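Local coordinates for polysaccharide biosynthesis protein CapD (Bacillus thuringiensis HD-771, PDB 6BWC), which probably acts as an NADP-dependent dehydratase of the short-chain dehydrogenase type on UDP-N-acetylglucosamine, an early step toward CMP-pseudaminic acid, at residues 137-140 with 141-144; 268-271 with 272-276. The protein carries 2 engineered substitutions. All coordinates share one frame; numbering follows the deposited sequence.

Interaction 1: 137-140 with 141-144. With NAP (NADP nicotinamide-adenine-dinucleotide phosphate), chain N.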
loop_
_atom_site.group_PDB
_atom_site.type_symbol
_atom_site.label_atom_id
_atom_site.label_comp_id
_atom_site.label_asym_id
_atom_site.label_seq_id
_atom_site.Cartn_x
_atom_site.Cartn_y
_atom_site.Cartn_z
ATOM N N ASN C 137 25.916 4.513 -14.941
ATOM C CA ASN C 137 24.660 5.229 -14.748
ATOM C C ASN C 137 23.597 4.388 -14.052
ATOM O O ASN C 137 23.699 3.125 -13.953
ATOM C CB ASN C 137 24.125 5.783 -16.068
ATOM C CG ASN C 137 24.075 4.739 -17.171
ATOM O OD1 ASN C 137 23.373 3.735 -17.063
ATOM N ND2 ASN C 137 24.801 4.983 -18.257
ATOM N N ASN C 138 22.582 5.111 -13.573
ATOM C CA ASN C 138 21.457 4.531 -12.849
ATOM C C ASN C 138 20.709 3.616 -13.777
ATOM O O ASN C 138 20.265 2.570 -13.357
ATOM C CB ASN C 138 20.547 5.638 -12.277
ATOM C CG ASN C 138 19.407 5.101 -11.428
ATOM O OD1 ASN C 138 19.605 4.285 -10.532
ATOM N ND2 ASN C 138 18.213 5.569 -11.696
ATOM N N TYR C 139 20.611 3.976 -15.056
ATOM C CA TYR C 139 19.887 3.124 -16.033
ATOM C C TYR C 139 20.509 1.728 -16.082
ATOM O O TYR C 139 19.830 0.724 -15.837
ATOM C CB TYR C 139 19.823 3.763 -17.428
ATOM C CG TYR C 139 19.334 2.800 -18.479
ATOM C CD1 TYR C 139 18.108 2.170 -18.357
ATOM C CD2 TYR C 139 20.118 2.492 -19.580
ATOM C CE1 TYR C 139 17.678 1.264 -19.301
ATOM C CE2 TYR C 139 19.689 1.606 -20.534
ATOM C CZ TYR C 139 18.472 0.993 -20.403
ATOM O OH TYR C 139 18.065 0.103 -21.403
ATOM N N GLY C 140 21.807 1.681 -16.346
ATOM C CA GLY C 140 22.546 0.420 -16.337
ATOM C C GLY C 140 22.600 -0.232 -14.961
ATOM O O GLY C 140 22.719 -1.458 -14.850
ATOM N N ALA C 141 22.531 0.589 -13.911
ATOM C CA ALA C 141 22.319 0.065 -12.564
ATOM C C ALA C 141 21.026 -0.731 -12.442
ATOM O O ALA C 141 21.039 -1.833 -11.929
ATOM C CB ALA C 141 22.372 1.171 -11.532
ATOM N N THR C 142 19.924 -0.185 -12.941
ATOM C CA THR C 142 18.627 -0.897 -12.922
ATOM C C THR C 142 18.621 -2.110 -13.864
ATOM O O THR C 142 17.950 -3.106 -13.589
ATOM C CB THR C 142 17.412 -0.003 -13.285
ATOM O OG1 THR C 142 17.551 0.530 -14.607
ATOM C CG2 THR C 142 17.285 1.136 -12.347
ATOM N N LYS C 143 19.327 -2.046 -14.978
ATOM C CA LYS C 143 19.308 -3.208 -15.868
ATOM C C LYS C 143 20.121 -4.388 -15.297
ATOM O O LYS C 143 19.683 -5.550 -15.359
ATOM C CB LYS C 143 19.733 -2.837 -17.289
ATOM C CG LYS C 143 18.656 -2.035 -18.028
ATOM C CD LYS C 143 17.376 -2.833 -18.266
ATOM C CE LYS C 143 16.683 -2.356 -19.544
ATOM N NZ LYS C 143 15.242 -2.722 -19.689
ATOM N N LEU C 144 21.266 -4.094 -14.699
ATOM C CA LEU C 144 21.964 -5.107 -13.933
ATOM C C LEU C 144 21.041 -5.737 -12.895
ATOM O O LEU C 144 20.946 -6.976 -12.808
ATOM C CB LEU C 144 23.193 -4.515 -13.249
ATOM C CG LEU C 144 24.166 -5.468 -12.560
ATOM C CD1 LEU C 144 24.562 -6.626 -13.461
ATOM C CD2 LEU C 144 25.405 -4.690 -12.177
HETATM P PA NAP N . 10.492 2.395 -26.442
HETATM O O1A NAP N . 10.247 2.692 -27.894
HETATM O O2A NAP N . 10.555 3.568 -25.526
HETATM O O5B NAP N . 9.412 1.355 -25.905
HETATM C C5B NAP N . 9.009 1.397 -24.534
HETATM C C4B NAP N . 7.680 0.664 -24.375
HETATM O O4B NAP N . 7.305 0.487 -23.011
HETATM C C3B NAP N . 6.567 1.478 -24.980
HETATM O O3B NAP N . 5.635 0.512 -25.459
HETATM C C2B NAP N . 6.049 2.275 -23.811
HETATM O O2B NAP N . 4.756 2.747 -24.128
HETATM C C1B NAP N . 6.128 1.239 -22.688
HETATM N N9A NAP N . 6.246 1.673 -21.255
HETATM C C8A NAP N . 7.074 2.588 -20.670
HETATM N N7A NAP N . 6.885 2.663 -19.308
HETATM C C5A NAP N . 5.923 1.773 -19.008
HETATM C C6A NAP N . 5.204 1.311 -17.795
HETATM N N6A NAP N . 5.468 1.809 -16.580
HETATM N N1A NAP N . 4.267 0.357 -17.925
HETATM C C2A NAP N . 3.950 -0.184 -19.115
HETATM N N3A NAP N . 4.547 0.185 -20.260
HETATM C C4A NAP N . 5.518 1.132 -20.280
HETATM O O3 NAP N . 11.818 1.502 -26.215
HETATM P PN NAP N . 12.495 0.441 -27.236
HETATM O O1N NAP N . 11.450 -0.367 -27.992
HETATM O O2N NAP N . 13.604 1.131 -27.970
HETATM O O5D NAP N . 13.277 -0.504 -26.224
HETATM C C5D NAP N . 12.602 -1.599 -25.656
HETATM C C4D NAP N . 13.492 -2.281 -24.623
HETATM O O4D NAP N . 14.783 -2.477 -25.216
HETATM C C3D NAP N . 13.726 -1.564 -23.281
HETATM O O3D NAP N . 13.538 -2.508 -22.224
HETATM C C2D NAP N . 15.162 -1.099 -23.320
HETATM O O2D NAP N . 15.790 -1.132 -22.034
HETATM C C1D NAP N . 15.799 -2.109 -24.275
HETATM N N1N NAP N . 16.981 -1.622 -24.996
HETATM C C2N NAP N . 16.800 -0.741 -25.993
HETATM C C3N NAP N . 17.837 -0.217 -26.742
HETATM C C7N NAP N . 17.634 0.785 -27.825
HETATM O O7N NAP N . 18.630 1.325 -28.309
HETATM N N7N NAP N . 16.414 1.123 -28.250
HETATM C C4N NAP N . 19.221 -0.679 -26.467
HETATM C C5N NAP N . 19.306 -1.632 -25.355
HETATM C C6N NAP N . 18.189 -2.087 -24.677
HETATM P P2B NAP N . 4.069 3.946 -23.299
HETATM O O1X NAP N . 2.902 4.239 -24.222
HETATM O O2X NAP N . 3.591 3.334 -21.999
HETATM O O3X NAP N . 5.132 5.059 -23.141
#
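Two torsions bring Tyr139 and Lys143 to the same ribose. In Tyr139 the ring carbon CG stands anti to the backbone N across the CA-CB bond (chi1 169°), whereas Lys143 sets CG opposite its carbonyl carbon (chi1 -73°) and then bends at chi2. The spacing is the Tyr-x-x-x-Lys motif of short-chain dehydrogenases/reductases, here on the first turns of helix 138-156, the helix of the beta-alpha-beta unit between strands 123-129 and 163-169. Along the way the lysine chain slants past the phenol, with Lys143 CG 3.7 Å from Tyr139 CE1. Both polar ends then reach the nicotinamide ribose of NADP. Its O2D lies in the plane of the phenol ring, at the hydroxyl edge, 2.7 Å from Tyr139 OH in a hydrogen bond whose donor could be either group. Lys143 NZ bonds to O3D of the same ribose at 3.1 Å, and only weakly to O2D; a further bond to Thr127 O steadies the ammonium end. Tyr139 OH also makes a weak hydrogen bond to O3' of the bound UDP-N-acetylglucosamine, so the phenol stands between cofactor and sugar, as the tyrosine of this motif does in relatives.

The backbone beneath is gripped too. Tyr139 O accepts twice: Lys143 N gives the helical bond, and Thr142 OG1 donates from 2.6 Å, in the carbonyl plane and on a lone pair. Asn105 ND2 is a second partner of that threonine oxygen. Asn138 OD1 bonds to Thr145 OG1 of the second subunit, which ties the two chains together here. The helix start is closed by its N-cap, Asn137, whose OD1 accepts a nearly straight bond of 2.7 Å from Gly140 N (167° at the hydrogen).

Interaction 2: 268-271 with 272-276. With UD1 (uridine-diphosphate-N-acetylglucosamine), chain O.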
loop_
_atom_site.group_PDB
_atom_site.type_symbol
_atom_site.label_atom_id
_atom_site.label_comp_id
_atom_site.label_asym_id
_atom_site.label_seq_id
_atom_site.Cartn_x
_atom_site.Cartn_y
_atom_site.Cartn_z
ATOM N N GLY C 268 26.421 10.452 -16.386
ATOM C CA GLY C 268 26.390 8.988 -16.357
ATOM C C GLY C 268 26.785 8.278 -17.649
ATOM O O GLY C 268 27.056 7.080 -17.609
ATOM N N GLU C 269 26.824 8.990 -18.782
ATOM C CA GLU C 269 27.188 8.392 -20.082
ATOM C C GLU C 269 28.541 7.675 -20.028
ATOM O O GLU C 269 29.486 8.179 -19.445
ATOM C CB GLU C 269 27.235 9.448 -21.213
ATOM C CG GLU C 269 25.877 9.849 -21.783
ATOM C CD GLU C 269 25.975 10.700 -23.056
ATOM O OE1 GLU C 269 26.457 11.850 -22.959
ATOM O OE2 GLU C 269 25.554 10.236 -24.152
ATOM N N LYS C 270 28.594 6.502 -20.653
ATOM C CA LYS C 270 29.806 5.691 -20.824
ATOM C C LYS C 270 30.432 5.977 -22.199
ATOM O O LYS C 270 29.727 6.349 -23.148
ATOM C CB LYS C 270 29.426 4.202 -20.746
ATOM C CG LYS C 270 30.467 3.253 -20.183
ATOM C CD LYS C 270 29.844 1.875 -20.042
ATOM C CE LYS C 270 30.878 0.855 -19.660
ATOM N NZ LYS C 270 30.221 -0.453 -19.493
ATOM N N MET C 271 31.744 5.765 -22.298
ATOM C CA MET C 271 32.510 6.107 -23.511
ATOM C C MET C 271 32.378 5.074 -24.608
ATOM O O MET C 271 32.319 5.410 -25.789
ATOM C CB MET C 271 34.003 6.312 -23.184
ATOM C CG MET C 271 34.332 7.678 -22.605
ATOM S SD MET C 271 33.755 9.000 -23.696
ATOM C CE MET C 271 33.707 10.304 -22.500
ATOM N N TYR C 272 32.329 3.826 -24.165
ATOM C CA TYR C 272 32.225 2.627 -24.985
ATOM C C TYR C 272 31.176 1.799 -24.263
ATOM O O TYR C 272 30.735 2.181 -23.175
ATOM C CB TYR C 272 33.558 1.875 -24.994
ATOM C CG TYR C 272 34.089 1.678 -23.607
ATOM C CD1 TYR C 272 33.769 0.539 -22.873
ATOM C CD2 TYR C 272 34.853 2.674 -22.995
ATOM C CE1 TYR C 272 34.215 0.378 -21.573
ATOM C CE2 TYR C 272 35.309 2.529 -21.704
ATOM C CZ TYR C 272 34.985 1.382 -20.991
ATOM O OH TYR C 272 35.448 1.237 -19.699
ATOM N N GLU C 273 30.780 0.671 -24.839
ATOM C CA GLU C 273 29.877 -0.255 -24.154
ATOM C C GLU C 273 30.548 -1.612 -24.144
ATOM O O GLU C 273 31.667 -1.736 -24.627
ATOM C CB GLU C 273 28.502 -0.282 -24.825
ATOM C CG GLU C 273 27.693 1.017 -24.681
ATOM C CD GLU C 273 27.131 1.291 -23.280
ATOM O OE1 GLU C 273 27.391 0.488 -22.333
ATOM O OE2 GLU C 273 26.410 2.318 -23.130
ATOM N N GLU C 274 29.903 -2.605 -23.533
ATOM C CA GLU C 274 30.471 -3.947 -23.381
ATOM C C GLU C 274 29.352 -5.000 -23.479
ATOM O O GLU C 274 28.253 -4.788 -22.988
ATOM C CB GLU C 274 31.223 -4.073 -22.033
ATOM C CG GLU C 274 32.254 -2.976 -21.728
ATOM C CD GLU C 274 32.962 -3.159 -20.388
ATOM O OE1 GLU C 274 32.527 -2.566 -19.376
ATOM O OE2 GLU C 274 33.964 -3.901 -20.330
ATOM N N LEU C 275 29.652 -6.128 -24.116
ATOM C CA LEU C 275 28.680 -7.213 -24.320
ATOM C C LEU C 275 28.589 -8.126 -23.096
ATOM O O LEU C 275 27.566 -8.809 -22.910
ATOM C CB LEU C 275 29.077 -8.078 -25.525
ATOM C CG LEU C 275 29.399 -7.406 -26.869
ATOM C CD1 LEU C 275 29.998 -8.431 -27.820
ATOM C CD2 LEU C 275 28.162 -6.729 -27.460
ATOM N N MET C 276 29.689 -8.172 -22.326
ATOM C CA MET C 276 29.817 -8.967 -21.085
ATOM C C MET C 276 31.065 -8.577 -20.281
ATOM O O MET C 276 32.061 -8.121 -20.827
ATOM C CB MET C 276 29.842 -10.479 -21.366
ATOM C CG MET C 276 30.878 -10.949 -22.369
ATOM S SD MET C 276 30.546 -12.650 -22.880
ATOM C CE MET C 276 31.042 -12.604 -24.581
HETATM C "C1'" UD1 O . 20.854 3.479 -26.240
HETATM C "C2'" UD1 O . 19.632 3.102 -25.419
HETATM C "C3'" UD1 O . 20.024 2.470 -24.084
HETATM C "C4'" UD1 O . 21.057 1.360 -24.258
HETATM C "C5'" UD1 O . 22.149 1.712 -25.288
HETATM C "C6'" UD1 O . 22.928 0.449 -25.675
HETATM C "C7'" UD1 O . 17.908 4.741 -26.052
HETATM C "C8'" UD1 O . 17.329 6.107 -25.743
HETATM N "N2'" UD1 O . 18.801 4.267 -25.178
HETATM O "O1'" UD1 O . 21.673 4.371 -25.501
HETATM O "O3'" UD1 O . 18.834 1.972 -23.443
HETATM O "O4'" UD1 O . 21.674 1.054 -23.021
HETATM O "O5'" UD1 O . 21.610 2.327 -26.477
HETATM O "O6'" UD1 O . 24.321 0.722 -25.856
HETATM O "O7'" UD1 O . 17.593 4.158 -27.088
HETATM N N1 UD1 O . 24.562 11.736 -28.661
HETATM C C2 UD1 O . 24.925 12.994 -29.228
HETATM N N3 UD1 O . 24.058 14.019 -29.182
HETATM C C4 UD1 O . 22.845 13.895 -28.608
HETATM C C5 UD1 O . 22.451 12.697 -28.066
HETATM C C6 UD1 O . 23.320 11.619 -28.116
HETATM O O2 UD1 O . 26.037 13.177 -29.754
HETATM O O4 UD1 O . 22.045 14.843 -28.575
HETATM C C1B UD1 O . 25.496 10.590 -28.670
HETATM C C2B UD1 O . 25.645 9.852 -27.337
HETATM O "O2'" UD1 O . 26.646 10.428 -26.509
HETATM C C3B UD1 O . 25.940 8.420 -27.739
HETATM C C4B UD1 O . 25.214 8.303 -29.063
HETATM O O4B UD1 O . 24.986 9.623 -29.554
HETATM O O3B UD1 O . 27.323 8.132 -27.972
HETATM C C5B UD1 O . 23.885 7.572 -28.959
HETATM O O5B UD1 O . 22.919 8.225 -28.121
HETATM P PA UD1 O . 21.477 7.519 -28.079
HETATM O O1A UD1 O . 20.416 8.390 -27.451
HETATM O O2A UD1 O . 21.134 6.883 -29.430
HETATM O O3A UD1 O . 21.678 6.130 -27.281
HETATM P PB UD1 O . 22.597 5.611 -26.053
HETATM O O1B UD1 O . 22.576 6.628 -24.931
HETATM O O2B UD1 O . 23.959 5.063 -26.461
#
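The ring of Tyr272 meets its neighbours at a slant, Met271 CB lying 3.7 Å from its CD2 and Lys270 CE 3.9 Å from CE1, at positions para to each other. Glu274 CG sits at the edge of the ring, in its plane. These residues belong to the long loop between strands 259-262 and 285-286, a loop that lines the UDP-N-acetylglucosamine pocket of this short-chain dehydrogenase fold. It serves as an example of how one long side chain can help to hold an irregular segment, alongside backbone bonds such as those of Met271 with Ser201 and Glu273 with Ser316.

That side chain is Lys270. Its methylenes are fully extended beyond CG and run along the backbone that follows, with CG 3.2 Å from Tyr272 O, so the ammonium group arrives beside Glu274 four residues on. The two side chains cross at about a right angle, and NZ makes a salt bridge of 3.1 Å to Glu274 OE1, which accepts on its anti lone pair, the one turned away from OE2. Lys270 NZ also donates to the carbonyl oxygens of Ile133 and Ser134, and these bonds tie the loop to the chain just ahead of helix 138-156. Glu273 OE1, at 4.1 Å from Lys270 NZ, is too far for a salt bridge, though its charge probably still feels the ammonium.

The ligand is met by the two other acidic residues. Glu273, bent at chi2, brings CG to 3.6 Å from O6' of the N-acetylglucosamine ring, a contact through carbon. Glu269, extended beyond CG, lies at the uridine part of the nucleotide sugar, where its OE1 accepts from Lys266 N, a bond that helps fix the carboxylate, and its OE2 accepts the hydrogen of the uridine ribose hydroxyl O2' at 2.6 Å.

In the fold
Interaction 1 comes first along the chain, at the start of helix 138-156 beside the large mixed sheet of the Rossmann-type fold; interaction 2 follows more than a hundred residues later, in the loop before strand 285-286. Their centres are nonetheless only about 11 Å apart, on the same side of the chain's centre. A probable hydrogen bond joins them directly, Asn137 ND2 to Gly268 O at 3.1 Å, so the residue that caps the helix probably also holds Gly268, the first residue of interaction 2. In this way distant parts of the sequence meet round the two ligands, interaction 1 touching both and interaction 2 the nucleotide sugar, in what is probably the active site.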